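PDB 2BJO: organic hydroperoxide resistance protein OhrB from Bacillus subtilis, which helps the bacterium resist organic hydroperoxides as a member of the OsmC/Ohr family of stress-response proteins. Local coordinates for residues I92-R105 and A124-K136. The protein carries 3 engineered substitutions. Residues are numbered along the deposited sequence; the frame is centred on the assembly and turned at random.
Sequences IGVTLVVNTKDLDR and ATRGNVDVKLELK
Leu96 and Leu133 lie side by side on one face of a parallel strand pair, CD1 of Leu96 3.8 Å from CD2 of Leu133. Strands 89-99 and 132-135 are neighbours joined through helices 105-118 and 120-125, a beta-alpha-beta crossover. Five backbone hydrogen bonds join the segments, from Lys132 N to Val94 O through to Lys136 N to Val98 O. The leucine face is apolar: Leu96 CD1 also meets Val131 CG1, Val94 crosses Val129 at about a right angle, and helix 44-65 covers Val94 and Leu96 through Phe48, Tyr52 and Phe56. Leu135 CD1, also on this side, sits 3.8 Å above the centre of the Arg105 guanidinium, packing the strand end against the first residue of helix 105-118. The opposite face is mixed. There Thr95 turns OG1 beside its own backbone N (chi1 -68°), 3.5 Å from Lys132 CB, while its CG2 meets Glu134 OE2 at 3.6 Å. CG of Lys136 stands between its backbone N and carbonyl carbon (chi1 37°), and the chain runs extended to CD, 3.7 Å from Val97 CG1. Water donates to both Val94 O and Asp130 O, bridging the segments where strand pairing begins. The chemistry implies an amphipathic outermost strand of this chain's sheet, apolar toward the helices, with exposed Lys132 and Glu134 opposite.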
loop_
_atom_site.group_PDB
_atom_site.type_symbol
_atom_site.label_atom_id
_atom_site.label_comp_id
_atom_site.label_asym_id
_atom_site.label_seq_id
_atom_site.Cartn_x
_atom_site.Cartn_y
_atom_site.Cartn_z
ATOM N N ILE A 92 6.614 -1.465 -9.996
ATOM C CA ILE A 92 5.960 -0.212 -9.626
ATOM C C ILE A 92 6.812 1.035 -9.753
ATOM O O ILE A 92 8.009 1.015 -9.472
ATOM C CB ILE A 92 5.526 -0.401 -8.120
ATOM C CG1 ILE A 92 4.324 -1.349 -8.058
ATOM C CG2 ILE A 92 5.279 0.856 -7.312
ATOM C CD1 ILE A 92 3.156 -1.017 -8.936
ATOM N N GLY A 93 6.146 2.123 -10.132
ATOM C CA GLY A 93 6.679 3.492 -10.246
ATOM C C GLY A 93 5.775 4.378 -9.409
ATOM O O GLY A 93 4.564 4.140 -9.315
ATOM N N VAL A 94 6.333 5.389 -8.755
ATOM C CA VAL A 94 5.534 6.271 -7.888
ATOM C C VAL A 94 5.865 7.747 -8.104
ATOM O O VAL A 94 7.032 8.095 -8.037
ATOM C CB VAL A 94 5.724 5.991 -6.360
ATOM C CG1 VAL A 94 4.841 6.903 -5.500
ATOM C CG2 VAL A 94 5.405 4.547 -5.972
ATOM N N THR A 95 4.859 8.594 -8.327
ATOM C CA THR A 95 5.006 10.042 -8.244
ATOM C C THR A 95 4.065 10.572 -7.152
ATOM O O THR A 95 2.929 10.123 -7.010
ATOM C CB THR A 95 4.855 10.679 -9.645
ATOM O OG1 THR A 95 5.985 10.272 -10.433
ATOM C CG2 THR A 95 4.851 12.195 -9.586
ATOM N N LEU A 96 4.526 11.528 -6.347
ATOM C CA LEU A 96 3.705 12.227 -5.362
ATOM C C LEU A 96 3.696 13.716 -5.714
ATOM O O LEU A 96 4.764 14.319 -5.782
ATOM C CB LEU A 96 4.192 11.998 -3.922
ATOM C CG LEU A 96 4.298 10.559 -3.400
ATOM C CD1 LEU A 96 5.147 10.471 -2.137
ATOM C CD2 LEU A 96 2.940 9.921 -3.134
ATOM N N VAL A 97 2.515 14.298 -5.928
ATOM C CA VAL A 97 2.386 15.710 -6.312
ATOM C C VAL A 97 1.840 16.371 -5.054
ATOM O O VAL A 97 0.717 16.092 -4.633
ATOM C CB VAL A 97 1.477 15.981 -7.510
ATOM C CG1 VAL A 97 1.580 17.454 -7.960
ATOM C CG2 VAL A 97 1.836 15.112 -8.709
ATOM N N VAL A 98 2.652 17.244 -4.463
ATOM C CA VAL A 98 2.323 17.861 -3.193
ATOM C C VAL A 98 1.871 19.318 -3.327
ATOM O O VAL A 98 2.634 20.162 -3.816
ATOM C CB VAL A 98 3.538 17.778 -2.253
ATOM C CG1 VAL A 98 3.170 18.318 -0.884
ATOM C CG2 VAL A 98 4.054 16.345 -2.152
ATOM N N ASN A 99 0.637 19.562 -2.891
ATOM C CA ASN A 99 -0.000 20.866 -2.854
ATOM C C ASN A 99 -0.032 21.257 -1.383
ATOM O O ASN A 99 -0.781 20.649 -0.619
ATOM C CB ASN A 99 -1.388 20.870 -3.502
ATOM C CG ASN A 99 -2.112 22.221 -3.398
ATOM O OD1 ASN A 99 -1.538 23.264 -3.096
ATOM N ND2 ASN A 99 -3.418 22.196 -3.629
ATOM N N THR A 100 0.782 22.243 -1.010
ATOM C CA THR A 100 0.769 22.833 0.328
ATOM C C THR A 100 0.253 24.280 0.404
ATOM O O THR A 100 0.731 25.077 1.215
ATOM C CB THR A 100 2.165 22.805 0.965
ATOM O OG1 THR A 100 3.102 23.436 0.078
ATOM C CG2 THR A 100 2.573 21.398 1.289
ATOM N N LYS A 101 -0.707 24.609 -0.451
ATOM C CA LYS A 101 -1.519 25.831 -0.426
ATOM C C LYS A 101 -0.747 27.145 -0.192
ATOM O O LYS A 101 -0.026 27.552 -1.104
ATOM C CB LYS A 101 -2.669 25.605 0.564
ATOM C CG LYS A 101 -3.537 24.360 0.351
ATOM C CD LYS A 101 -4.496 24.392 -0.844
ATOM C CE LYS A 101 -5.521 23.247 -0.875
ATOM N NZ LYS A 101 -6.474 23.144 0.269
ATOM N N ASP A 102 -0.859 27.795 0.968
ATOM C CA ASP A 102 -0.230 29.107 1.189
ATOM C C ASP A 102 1.157 29.009 1.823
ATOM O O ASP A 102 1.778 30.034 2.090
ATOM C CB ASP A 102 -1.158 30.017 2.005
ATOM C CG ASP A 102 -2.478 30.309 1.287
ATOM O OD1 ASP A 102 -2.493 30.735 0.104
ATOM O OD2 ASP A 102 -3.526 30.102 1.942
ATOM N N LEU A 103 1.666 27.801 2.067
ATOM C CA LEU A 103 2.976 27.654 2.674
ATOM C C LEU A 103 4.060 28.244 1.777
ATOM O O LEU A 103 4.035 28.017 0.570
ATOM C CB LEU A 103 3.250 26.171 2.901
ATOM C CG LEU A 103 4.526 25.740 3.597
ATOM C CD1 LEU A 103 4.624 26.317 5.023
ATOM C CD2 LEU A 103 4.515 24.239 3.630
ATOM N N ASP A 104 5.005 28.980 2.352
ATOM C CA ASP A 104 6.112 29.456 1.533
ATOM C C ASP A 104 6.784 28.229 0.921
ATOM O O ASP A 104 7.005 27.194 1.582
ATOM C CB ASP A 104 7.137 30.294 2.291
ATOM C CG ASP A 104 6.545 31.584 2.824
ATOM O OD1 ASP A 104 5.673 32.229 2.189
ATOM O OD2 ASP A 104 6.993 31.956 3.921
ATOM N N ARG A 105 7.067 28.409 -0.365
ATOM C CA ARG A 105 7.680 27.381 -1.183
ATOM C C ARG A 105 9.013 26.841 -0.652
ATOM O O ARG A 105 9.191 25.616 -0.651
ATOM C CB ARG A 105 7.834 27.871 -2.625
ATOM C CG ARG A 105 8.035 26.698 -3.562
ATOM C CD ARG A 105 8.741 27.152 -4.807
ATOM N NE ARG A 105 9.428 25.989 -5.353
ATOM C CZ ARG A 105 8.923 25.191 -6.273
ATOM N NH1 ARG A 105 7.704 25.425 -6.757
ATOM N NH2 ARG A 105 9.664 24.168 -6.687
ATOM N N ALA A 124 10.196 2.008 3.354
ATOM C CA ALA A 124 9.965 0.653 2.825
ATOM C C ALA A 124 10.432 0.461 1.371
ATOM O O ALA A 124 10.910 -0.617 1.010
ATOM C CB ALA A 124 8.488 0.274 2.929
ATOM N N THR A 125 10.315 1.527 0.581
ATOM C CA THR A 125 10.647 1.530 -0.841
ATOM C C THR A 125 12.002 2.106 -1.223
ATOM O O THR A 125 12.367 2.069 -2.399
ATOM C CB THR A 125 9.550 2.247 -1.693
ATOM O OG1 THR A 125 9.430 3.654 -1.399
ATOM C CG2 THR A 125 8.235 1.513 -1.510
ATOM N N ARG A 126 12.741 2.631 -0.249
ATOM C CA ARG A 126 13.995 3.325 -0.489
ATOM C C ARG A 126 14.941 2.434 -1.273
ATOM O O ARG A 126 15.224 1.296 -0.876
ATOM C CB ARG A 126 14.674 3.702 0.826
ATOM C CG ARG A 126 15.867 4.656 0.644
ATOM C CD ARG A 126 15.403 6.107 0.543
ATOM N NE ARG A 126 14.736 6.440 1.800
ATOM C CZ ARG A 126 13.782 7.343 2.009
ATOM N NH1 ARG A 126 13.315 8.081 1.015
ATOM N NH2 ARG A 126 13.290 7.477 3.243
ATOM N N GLY A 127 15.417 2.952 -2.403
ATOM C CA GLY A 127 16.396 2.215 -3.196
ATOM C C GLY A 127 15.853 1.137 -4.103
ATOM O O GLY A 127 16.636 0.509 -4.814
ATOM N N ASN A 128 14.543 0.926 -4.074
ATOM C CA ASN A 128 13.830 -0.037 -4.904
ATOM C C ASN A 128 12.929 0.636 -5.958
ATOM O O ASN A 128 12.791 0.182 -7.092
ATOM C CB ASN A 128 12.945 -0.914 -4.013
ATOM C CG ASN A 128 13.698 -1.763 -2.980
ATOM O OD1 ASN A 128 13.229 -1.914 -1.851
ATOM N ND2 ASN A 128 14.821 -2.331 -3.355
ATOM N N VAL A 129 12.293 1.731 -5.565
ATOM C CA VAL A 129 11.417 2.541 -6.402
ATOM C C VAL A 129 12.022 3.936 -6.393
ATOM O O VAL A 129 12.480 4.443 -5.378
ATOM C CB VAL A 129 9.952 2.620 -5.914
ATOM C CG1 VAL A 129 9.091 3.555 -6.797
ATOM C CG2 VAL A 129 9.347 1.248 -5.869
ATOM N N ASP A 130 11.975 4.545 -7.568
ATOM C CA ASP A 130 12.521 5.867 -7.828
ATOM C C ASP A 130 11.368 6.878 -7.659
ATOM O O ASP A 130 10.834 7.441 -8.621
ATOM C CB ASP A 130 13.258 5.858 -9.183
ATOM C CG ASP A 130 12.610 4.972 -10.269
ATOM O OD1 ASP A 130 11.971 3.921 -9.976
ATOM O OD2 ASP A 130 12.764 5.342 -11.463
ATOM N N VAL A 131 11.004 7.102 -6.396
ATOM C CA VAL A 131 9.891 7.977 -6.004
ATOM C C VAL A 131 10.120 9.458 -6.349
ATOM O O VAL A 131 11.000 10.116 -5.778
ATOM C CB VAL A 131 9.561 7.860 -4.491
ATOM C CG1 VAL A 131 8.395 8.782 -4.133
ATOM C CG2 VAL A 131 9.237 6.420 -4.121
ATOM N N LYS A 132 9.319 9.966 -7.279
ATOM C CA LYS A 132 9.396 11.352 -7.755
ATOM C C LYS A 132 8.446 12.222 -6.949
ATOM O O LYS A 132 7.269 11.907 -6.819
ATOM C CB LYS A 132 9.034 11.497 -9.234
ATOM C CG LYS A 132 10.000 10.746 -10.141
ATOM C CD LYS A 132 9.414 10.479 -11.512
ATOM C CE LYS A 132 10.310 9.541 -12.320
ATOM N NZ LYS A 132 9.581 9.058 -13.536
ATOM N N LEU A 133 9.003 13.310 -6.426
ATOM C CA LEU A 133 8.363 14.279 -5.545
ATOM C C LEU A 133 8.245 15.590 -6.303
ATOM O O LEU A 133 9.238 16.128 -6.777
ATOM C CB LEU A 133 9.169 14.507 -4.271
ATOM C CG LEU A 133 9.470 13.271 -3.424
ATOM C CD1 LEU A 133 10.306 13.693 -2.250
ATOM C CD2 LEU A 133 8.273 12.503 -2.916
ATOM N N GLU A 134 7.019 16.084 -6.421
ATOM C CA GLU A 134 6.706 17.296 -7.155
ATOM C C GLU A 134 5.886 18.223 -6.274
ATOM O O GLU A 134 4.887 17.801 -5.720
ATOM C CB GLU A 134 5.909 16.961 -8.417
ATOM C CG GLU A 134 6.678 16.078 -9.382
ATOM C CD GLU A 134 5.924 15.688 -10.653
ATOM O OE1 GLU A 134 4.798 16.190 -10.896
ATOM O OE2 GLU A 134 6.498 14.862 -11.412
ATOM N N LEU A 135 6.317 19.465 -6.133
ATOM C CA LEU A 135 5.514 20.515 -5.541
ATOM C C LEU A 135 4.678 21.219 -6.586
ATOM O O LEU A 135 5.126 21.330 -7.712
ATOM C CB LEU A 135 6.379 21.630 -4.962
ATOM C CG LEU A 135 7.053 21.538 -3.600
ATOM C CD1 LEU A 135 8.062 22.666 -3.494
ATOM C CD2 LEU A 135 5.958 21.596 -2.519
ATOM N N LYS A 136 3.498 21.709 -6.228
ATOM C CA LYS A 136 2.763 22.648 -7.076
ATOM C C LYS A 136 2.513 23.959 -6.327
ATOM O O LYS A 136 2.157 23.965 -5.141
ATOM C CB LYS A 136 1.477 22.042 -7.627
ATOM C CG LYS A 136 0.689 21.113 -6.748
ATOM C CD LYS A 136 -0.482 20.520 -7.532
ATOM C CE LYS A 136 -1.690 21.426 -7.660
ATOM N NZ LYS A 136 -2.949 20.635 -7.896
HETATM O O HOH W 1 8.778 6.741 -10.048
HETATM O O HOH W 2 -0.570 25.470 -4.262
#